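Local coordinates for D-3-phosphoglycerate dehydrogenase-related protein (Vibrio cholerae, PDB 4S1V), which probably catalyses NAD-dependent oxidation or reduction of a D-2-hydroxyacid such as D-3-phosphoglycerate, as a member of the D-isomer specific 2-hydroxyacid dehydrogenase family, at residues L7-N12 with V30-V35; G151-G156 with L174-E179. One frame throughout, in Å; residues are numbered along the deposited sequence.

Contact 1: residues L7-N12 with V30-V35; sequences LDDYQN and VFNDSV
Asp9 and Phe31 join two loops through one backbone hydrogen bond, Asp9 N to Phe31 O at 3.0 Å, just past the ends of the neighbouring parallel strands 3-6 and 27-30. Two turns shape the 7-12 loop: an inverse gamma turn centred on Asp9 and a type I beta turn from Asp9 to Asn12. Asn32 has CG anti to its carbonyl carbon, beside the backbone N (chi1 -54°), which carries its amide nitrogen to the second turn. Asn32 ND2 donates to Asp9 O at 2.8 Å and to Asn12 OD1 at 2.7 Å. Both bonds are bent at the hydrogen. In the Asn12 bond ND2 stands 47° above the carbonyl plane, off a lone pair, and the two amide planes are 63° apart. Asp9 O also accepts the turn bond from Asn12 N, which arrives from the opposite face of its plane. Asp9 OD2 accepts from Val14 N and lies 3.6 Å from Val30 CG1. Tyr10 CA points its hydrogen almost straight at Asn32 O. Asn32 O and Asp33 O lie at the edge of the Tyr10 ring, near its plane. Ser34 CB touches Tyr10 CE1 at 3.7 Å. Water 1 links Asp8 N to Asp33 O. With two acceptors in the 9-12 turn, Asn32 ND2 ties the 30-35 loop to that turn.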
ATOM      1  N   LEU C   7     -27.003  -3.423 -28.314  1.00 29.12           N
ATOM      2  CA  LEU C   7     -26.639  -4.070 -27.050  1.00 29.05           C
ATOM      3  C   LEU C   7     -25.272  -3.634 -26.492  1.00 27.53           C
ATOM      4  O   LEU C   7     -24.391  -3.191 -27.234  1.00 27.06           O
ATOM      5  CB  LEU C   7     -26.688  -5.598 -27.190  1.00 29.83           C
ATOM      6  CG  LEU C   7     -28.021  -6.299 -27.472  1.00 31.79           C
ATOM      7  CD1 LEU C   7     -27.802  -7.800 -27.638  1.00 30.39           C
ATOM      8  CD2 LEU C   7     -29.035  -6.031 -26.362  1.00 32.48           C
ATOM      9  N   ASP C   8     -25.135  -3.728 -25.173  1.00 26.82           N
ATOM     10  CA  ASP C   8     -23.834  -3.670 -24.485  1.00 27.37           C
ATOM     11  C   ASP C   8     -22.991  -2.385 -24.626  1.00 26.19           C
ATOM     12  O   ASP C   8     -21.763  -2.453 -24.576  1.00 27.06           O
ATOM     13  CB  ASP C   8     -22.988  -4.897 -24.859  1.00 27.21           C
ATOM     14  CG  ASP C   8     -23.714  -6.209 -24.613  1.00 28.58           C
ATOM     15  OD1 ASP C   8     -24.160  -6.454 -23.473  1.00 31.21           O
ATOM     16  OD2 ASP C   8     -23.830  -7.004 -25.561  1.00 27.95           O
ATOM     17  N   ASP C   9     -23.634  -1.226 -24.775  1.00 25.65           N
ATOM     18  CA  ASP C   9     -22.902   0.050 -24.818  1.00 25.87           C
ATOM     19  C   ASP C   9     -22.692   0.588 -23.400  1.00 25.50           C
ATOM     20  O   ASP C   9     -23.400   1.501 -22.962  1.00 26.40           O
ATOM     21  CB  ASP C   9     -23.629   1.067 -25.715  1.00 25.97           C
ATOM     22  CG  ASP C   9     -22.923   2.427 -25.792  1.00 26.26           C
ATOM     23  OD1 ASP C   9     -21.742   2.552 -25.409  1.00 26.14           O
ATOM     24  OD2 ASP C   9     -23.563   3.394 -26.246  1.00 26.71           O
ATOM     25  N   TYR C  10     -21.702   0.033 -22.697  1.00 24.04           N
ATOM     26  CA  TYR C  10     -21.535   0.278 -21.251  1.00 24.55           C
ATOM     27  C   TYR C  10     -21.361   1.746 -20.819  1.00 24.17           C
ATOM     28  O   TYR C  10     -21.758   2.127 -19.714  1.00 24.97           O
ATOM     29  CB  TYR C  10     -20.395  -0.573 -20.675  1.00 23.76           C
ATOM     30  CG  TYR C  10     -20.401  -2.013 -21.128  1.00 23.00           C
ATOM     31  CD1 TYR C  10     -21.505  -2.832 -20.904  1.00 23.15           C
ATOM     32  CD2 TYR C  10     -19.288  -2.562 -21.766  1.00 23.10           C
ATOM     33  CE1 TYR C  10     -21.516  -4.156 -21.318  1.00 23.44           C
ATOM     34  CE2 TYR C  10     -19.280  -3.886 -22.179  1.00 23.50           C
ATOM     35  CZ  TYR C  10     -20.399  -4.679 -21.956  1.00 24.11           C
ATOM     36  OH  TYR C  10     -20.400  -5.987 -22.370  1.00 24.27           O
ATOM     37  N   GLN C  11     -20.773   2.561 -21.683  1.00 23.39           N
ATOM     38  CA  GLN C  11     -20.556   3.967 -21.368  1.00 23.55           C
ATOM     39  C   GLN C  11     -21.613   4.869 -22.002  1.00 24.42           C
ATOM     40  O   GLN C  11     -21.604   6.089 -21.787  1.00 25.03           O
ATOM     41  CB  GLN C  11     -19.151   4.410 -21.786  1.00 22.11           C
ATOM     42  CG  GLN C  11     -18.040   3.811 -20.938  1.00 22.04           C
ATOM     43  CD  GLN C  11     -16.654   4.148 -21.455  1.00 22.07           C
ATOM     44  OE1 GLN C  11     -16.111   5.215 -21.163  1.00 22.63           O
ATOM     45  NE2 GLN C  11     -16.066   3.229 -22.207  1.00 20.99           N
ATOM     46  N   ASN C  12     -22.512   4.267 -22.783  1.00 24.96           N
ATOM     47  CA  ASN C  12     -23.615   4.988 -23.429  1.00 25.61           C
ATOM     48  C   ASN C  12     -23.107   6.098 -24.343  1.00 25.48           C
ATOM     49  O   ASN C  12     -23.579   7.235 -24.288  1.00 25.76           O
ATOM     50  CB  ASN C  12     -24.593   5.544 -22.386  1.00 26.25           C
ATOM     51  CG  ASN C  12     -25.983   5.775 -22.953  1.00 28.47           C
ATOM     52  OD1 ASN C  12     -26.432   5.067 -23.858  1.00 28.65           O
ATOM     53  ND2 ASN C  12     -26.685   6.748 -22.396  1.00 28.32           N
ATOM     54  N   VAL C  30     -30.766   2.066 -27.180  1.00 34.07           N
ATOM     55  CA  VAL C  30     -29.406   1.665 -26.843  1.00 34.02           C
ATOM     56  C   VAL C  30     -29.345   1.181 -25.397  1.00 34.09           C
ATOM     57  O   VAL C  30     -29.606   1.945 -24.463  1.00 32.92           O
ATOM     58  CB  VAL C  30     -28.404   2.829 -27.026  1.00 33.63           C
ATOM     59  CG1 VAL C  30     -26.983   2.331 -26.816  1.00 33.61           C
ATOM     60  CG2 VAL C  30     -28.546   3.457 -28.409  1.00 33.01           C
ATOM     61  N   PHE C  31     -28.996  -0.089 -25.219  1.00 33.71           N
ATOM     62  CA  PHE C  31     -28.834  -0.642 -23.879  1.00 33.45           C
ATOM     63  C   PHE C  31     -27.397  -0.499 -23.389  1.00 33.90           C
ATOM     64  O   PHE C  31     -26.462  -0.471 -24.192  1.00 33.55           O
ATOM     65  CB  PHE C  31     -29.337  -2.083 -23.824  1.00 33.78           C
ATOM     66  CG  PHE C  31     -30.819  -2.198 -24.031  1.00 35.64           C
ATOM     67  CD1 PHE C  31     -31.705  -1.857 -23.007  1.00 35.37           C
ATOM     68  CD2 PHE C  31     -31.336  -2.616 -25.255  1.00 35.31           C
ATOM     69  CE1 PHE C  31     -33.075  -1.944 -23.198  1.00 36.10           C
ATOM     70  CE2 PHE C  31     -32.706  -2.708 -25.448  1.00 35.93           C
ATOM     71  CZ  PHE C  31     -33.575  -2.368 -24.421  1.00 36.17           C
ATOM     72  N   ASN C  32     -27.235  -0.385 -22.073  1.00 33.83           N
ATOM     73  CA  ASN C  32     -25.957   0.012 -21.476  1.00 34.79           C
ATOM     74  C   ASN C  32     -25.450  -0.954 -20.415  1.00 34.82           C
ATOM     75  O   ASN C  32     -24.288  -0.895 -20.007  1.00 35.46           O
ATOM     76  CB  ASN C  32     -26.064   1.417 -20.866  1.00 34.94           C
ATOM     77  CG  ASN C  32     -26.577   2.455 -21.849  1.00 35.78           C
ATOM     78  OD1 ASN C  32     -27.475   3.233 -21.524  1.00 35.40           O
ATOM     79  ND2 ASN C  32     -26.008   2.480 -23.053  1.00 35.46           N
ATOM     80  N   ASP C  33     -26.329  -1.831 -19.954  1.00 36.73           N
ATOM     81  CA  ASP C  33     -25.960  -2.793 -18.934  1.00 37.57           C
ATOM     82  C   ASP C  33     -25.486  -4.085 -19.580  1.00 37.48           C
ATOM     83  O   ASP C  33     -25.706  -4.316 -20.768  1.00 38.60           O
ATOM     84  CB  ASP C  33     -27.113  -3.029 -17.939  1.00 39.24           C
ATOM     85  CG  ASP C  33     -28.425  -3.430 -18.614  1.00 41.41           C
ATOM     86  OD1 ASP C  33     -28.467  -3.588 -19.856  1.00 42.39           O
ATOM     87  OD2 ASP C  33     -29.431  -3.579 -17.885  1.00 42.58           O
ATOM     88  N   SER C  34     -24.810  -4.913 -18.801  1.00 37.22           N
ATOM     89  CA  SER C  34     -24.389  -6.207 -19.282  1.00 38.19           C
ATOM     90  C   SER C  34     -25.380  -7.250 -18.784  1.00 38.86           C
ATOM     91  O   SER C  34     -25.460  -7.528 -17.589  1.00 40.20           O
ATOM     92  CB  SER C  34     -22.968  -6.513 -18.808  1.00 36.82           C
ATOM     93  OG  SER C  34     -22.681  -7.889 -18.950  1.00 37.93           O
ATOM     94  N   VAL C  35     -26.148  -7.805 -19.712  1.00 39.75           N
ATOM     95  CA  VAL C  35     -27.124  -8.830 -19.391  1.00 40.97           C
ATOM     96  C   VAL C  35     -26.760 -10.124 -20.116  1.00 42.88           C
ATOM     97  O   VAL C  35     -26.721 -10.174 -21.349  1.00 44.68           O
ATOM     98  CB  VAL C  35     -28.562  -8.372 -19.741  1.00 39.75           C
ATOM     99  CG1 VAL C  35     -29.554  -9.517 -19.583  1.00 39.64           C
ATOM    100  CG2 VAL C  35     -28.969  -7.193 -18.866  1.00 40.13           C
TER
HETATM  101  O   HOH W   1     -27.066  -4.501 -23.264  1.00 26.42           O

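Contact 2: residues G151-G156 with L174-E179; sequences GIWGLG and LVWGSE
Strands 150-153 and 173-176 pair in parallel within the beta-alpha-beta unit completed by helix 157-168, the first of the Rossmann-type, probably NAD-binding domain. Three backbone hydrogen bonds join the segments 151-156 and 174-179: Ile152 N to Leu174 O, Trp176 N to Ile152 O and Gly154 N to Trp176 O, each 2.9 Å. The last carries the pairing one residue beyond strand 150-153, into the start of a GxGxxG-type sequence that includes Gly154 and Gly156. Gly154 and Gly177 take backbone angles accessible mainly to glycine.

Trp153 and Trp176 are paired across the strands and project from the same face of the sheet. Both carry CG anti to the backbone N (chi1 -166° and -178°), which sends the two side chains out alongside each other. They make an edge-to-face pair: the five-membered ring of Trp176 turns its edge to the face of Trp153, with planes at 66°. Trp176 CD1 stands over the middle of the Trp153 ring system and comes within 3.5 Å of Trp153 CE2. Gly177 CA lies 3.6 Å from Trp153 NE1. Ile152 and Val175 occupy the other face of the sheet. There Leu155 CD1 meets Val175 CG2 at 4.1 Å, the two side chains crossing at about a right angle.

Ser178 is the N-cap of helix 179-188, its OG accepting from Ser181 N, while Ser181 OG bonds Leu155 N. Leu155 and Val175 both pack on Ala185 of that helix. On the tryptophan face, helix 196-202 covers Trp153 with Phe199 and Phe200, and its Lys196 touches both tryptophan side chains. Strand 205-208 flanks strand 150-153 on its other edge.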
ATOM      1  N   GLY C 151       8.748 -10.277 -28.326  1.00 19.99           N
ATOM      2  CA  GLY C 151       8.234 -11.471 -28.988  1.00 20.69           C
ATOM      3  C   GLY C 151       6.798 -11.312 -29.443  1.00 20.88           C
ATOM      4  O   GLY C 151       5.922 -10.974 -28.652  1.00 20.62           O
ATOM      5  N   ILE C 152       6.559 -11.553 -30.728  1.00 21.20           N
ATOM      6  CA  ILE C 152       5.234 -11.424 -31.305  1.00 21.57           C
ATOM      7  C   ILE C 152       4.799 -12.773 -31.861  1.00 22.11           C
ATOM      8  O   ILE C 152       5.498 -13.364 -32.694  1.00 22.55           O
ATOM      9  CB  ILE C 152       5.203 -10.331 -32.394  1.00 21.52           C
ATOM     10  CG1 ILE C 152       5.689  -9.009 -31.803  1.00 21.38           C
ATOM     11  CG2 ILE C 152       3.805 -10.177 -32.991  1.00 21.11           C
ATOM     12  CD1 ILE C 152       6.047  -7.977 -32.840  1.00 22.49           C
ATOM     13  N   TRP C 153       3.681 -13.285 -31.343  1.00 21.46           N
ATOM     14  CA  TRP C 153       3.053 -14.478 -31.890  1.00 21.03           C
ATOM     15  C   TRP C 153       1.940 -14.021 -32.783  1.00 20.92           C
ATOM     16  O   TRP C 153       0.921 -13.521 -32.303  1.00 20.00           O
ATOM     17  CB  TRP C 153       2.515 -15.379 -30.781  1.00 21.20           C
ATOM     18  CG  TRP C 153       2.140 -16.773 -31.229  1.00 21.14           C
ATOM     19  CD1 TRP C 153       1.697 -17.177 -32.489  1.00 22.15           C
ATOM     20  CD2 TRP C 153       2.141 -18.006 -30.414  1.00 21.22           C
ATOM     21  NE1 TRP C 153       1.445 -18.530 -32.511  1.00 21.85           N
ATOM     22  CE2 TRP C 153       1.696 -19.084 -31.300  1.00 21.45           C
ATOM     23  CE3 TRP C 153       2.467 -18.309 -29.092  1.00 21.44           C
ATOM     24  CZ2 TRP C 153       1.584 -20.399 -30.860  1.00 22.32           C
ATOM     25  CZ3 TRP C 153       2.342 -19.633 -28.658  1.00 21.45           C
ATOM     26  CH2 TRP C 153       1.920 -20.655 -29.526  1.00 21.84           C
ATOM     27  N   GLY C 154       2.144 -14.157 -34.095  1.00 21.03           N
ATOM     28  CA  GLY C 154       1.166 -13.724 -35.106  1.00 21.63           C
ATOM     29  C   GLY C 154       1.473 -12.353 -35.680  1.00 22.28           C
ATOM     30  O   GLY C 154       1.333 -11.337 -34.993  1.00 22.62           O
ATOM     31  N   LEU C 155       1.873 -12.312 -36.948  1.00 23.28           N
ATOM     32  CA  LEU C 155       2.274 -11.048 -37.573  1.00 24.09           C
ATOM     33  C   LEU C 155       1.238 -10.525 -38.565  1.00 25.25           C
ATOM     34  O   LEU C 155       1.568 -10.166 -39.696  1.00 26.71           O
ATOM     35  CB  LEU C 155       3.669 -11.167 -38.220  1.00 24.01           C
ATOM     36  CG  LEU C 155       4.513  -9.893 -38.377  1.00 23.91           C
ATOM     37  CD1 LEU C 155       4.966  -9.342 -37.031  1.00 23.35           C
ATOM     38  CD2 LEU C 155       5.711 -10.149 -39.278  1.00 24.14           C
ATOM     39  N   GLY C 156      -0.019 -10.464 -38.123  1.00 26.40           N
ATOM     40  CA  GLY C 156      -1.111  -9.947 -38.942  1.00 25.42           C
ATOM     41  C   GLY C 156      -1.202  -8.440 -38.834  1.00 26.02           C
ATOM     42  O   GLY C 156      -0.242  -7.781 -38.424  1.00 26.02           O
ATOM     43  N   LEU C 174      11.344 -10.613 -32.413  1.00 21.24           N
ATOM     44  CA  LEU C 174      11.356 -12.068 -32.605  1.00 21.13           C
ATOM     45  C   LEU C 174       9.928 -12.542 -32.856  1.00 21.15           C
ATOM     46  O   LEU C 174       9.011 -12.228 -32.083  1.00 19.64           O
ATOM     47  CB  LEU C 174      11.938 -12.769 -31.377  1.00 20.85           C
ATOM     48  CG  LEU C 174      12.109 -14.290 -31.438  1.00 21.92           C
ATOM     49  CD1 LEU C 174      13.207 -14.701 -32.424  1.00 21.26           C
ATOM     50  CD2 LEU C 174      12.399 -14.857 -30.058  1.00 21.90           C
ATOM     51  N   VAL C 175       9.738 -13.287 -33.941  1.00 20.97           N
ATOM     52  CA  VAL C 175       8.392 -13.639 -34.387  1.00 20.84           C
ATOM     53  C   VAL C 175       8.155 -15.148 -34.378  1.00 21.43           C
ATOM     54  O   VAL C 175       8.997 -15.927 -34.826  1.00 21.33           O
ATOM     55  CB  VAL C 175       8.087 -13.033 -35.773  1.00 20.79           C
ATOM     56  CG1 VAL C 175       6.731 -13.481 -36.291  1.00 20.01           C
ATOM     57  CG2 VAL C 175       8.161 -11.510 -35.720  1.00 21.01           C
ATOM     58  N   TRP C 176       7.002 -15.540 -33.849  1.00 21.89           N
ATOM     59  CA  TRP C 176       6.535 -16.921 -33.918  1.00 21.85           C
ATOM     60  C   TRP C 176       5.137 -16.983 -34.488  1.00 22.15           C
ATOM     61  O   TRP C 176       4.372 -16.011 -34.419  1.00 21.52           O
ATOM     62  CB  TRP C 176       6.613 -17.592 -32.541  1.00 22.03           C
ATOM     63  CG  TRP C 176       6.193 -19.040 -32.579  1.00 22.86           C
ATOM     64  CD1 TRP C 176       5.121 -19.633 -31.916  1.00 23.09           C
ATOM     65  CD2 TRP C 176       6.793 -20.121 -33.376  1.00 23.22           C
ATOM     66  NE1 TRP C 176       5.034 -20.969 -32.222  1.00 22.84           N
ATOM     67  CE2 TRP C 176       6.004 -21.327 -33.092  1.00 23.64           C
ATOM     68  CE3 TRP C 176       7.874 -20.211 -34.252  1.00 23.39           C
ATOM     69  CZ2 TRP C 176       6.304 -22.558 -33.673  1.00 23.84           C
ATOM     70  CZ3 TRP C 176       8.161 -21.452 -34.835  1.00 23.36           C
ATOM     71  CH2 TRP C 176       7.394 -22.597 -34.551  1.00 23.97           C
ATOM     72  N   GLY C 177       4.802 -18.117 -35.095  1.00 22.91           N
ATOM     73  CA  GLY C 177       3.438 -18.374 -35.558  1.00 23.89           C
ATOM     74  C   GLY C 177       3.440 -19.215 -36.818  1.00 24.59           C
ATOM     75  O   GLY C 177       4.334 -20.044 -37.025  1.00 24.41           O
ATOM     76  N   SER C 178       2.442 -18.993 -37.664  1.00 24.70           N
ATOM     77  CA  SER C 178       2.362 -19.654 -38.966  1.00 25.06           C
ATOM     78  C   SER C 178       3.622 -19.392 -39.803  1.00 25.27           C
ATOM     79  O   SER C 178       4.385 -18.455 -39.531  1.00 24.00           O
ATOM     80  CB  SER C 178       1.148 -19.134 -39.720  1.00 24.47           C
ATOM     81  OG  SER C 178       1.381 -17.797 -40.117  1.00 25.78           O
ATOM     82  N   GLU C 179       3.835 -20.224 -40.818  1.00 26.63           N
ATOM     83  CA  GLU C 179       4.903 -19.995 -41.784  1.00 28.25           C
ATOM     84  C   GLU C 179       4.773 -18.601 -42.411  1.00 27.22           C
ATOM     85  O   GLU C 179       5.771 -17.891 -42.566  1.00 27.03           O
ATOM     86  CB  GLU C 179       4.890 -21.081 -42.870  1.00 30.30           C
ATOM     87  CG  GLU C 179       6.064 -21.027 -43.843  1.00 33.94           C
ATOM     88  CD  GLU C 179       5.969 -19.889 -44.845  1.00 36.66           C
ATOM     89  OE1 GLU C 179       4.857 -19.619 -45.350  1.00 40.55           O
ATOM     90  OE2 GLU C 179       7.013 -19.256 -45.128  1.00 39.70           O
TER

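Overall arrangement
From the N terminus, the chain leaves strand 3-6 through 7-12, returns by a loop to enter strand 27-30, parallel to 3-6, and closes contact 1 at 30-35, before helix 38-45. This ties the loops after the C-terminal ends of edge strand 27-30 and its neighbour 3-6. The chain then completes that five-stranded sheet and passes through helices 104-119 and 121-129 before strand 150-153 opens contact 2. Helix 157-168 makes the crossover, and 174-179 closes it within the seven-stranded sheet. The contacts follow in series, without nesting or crossing. Contacts 1 and 2 lie on opposite sides of the chain's centre. The centres of contact 1 and contact 2 are about 35 Å apart. Tyr10 in contact 1 also meets the second subunit.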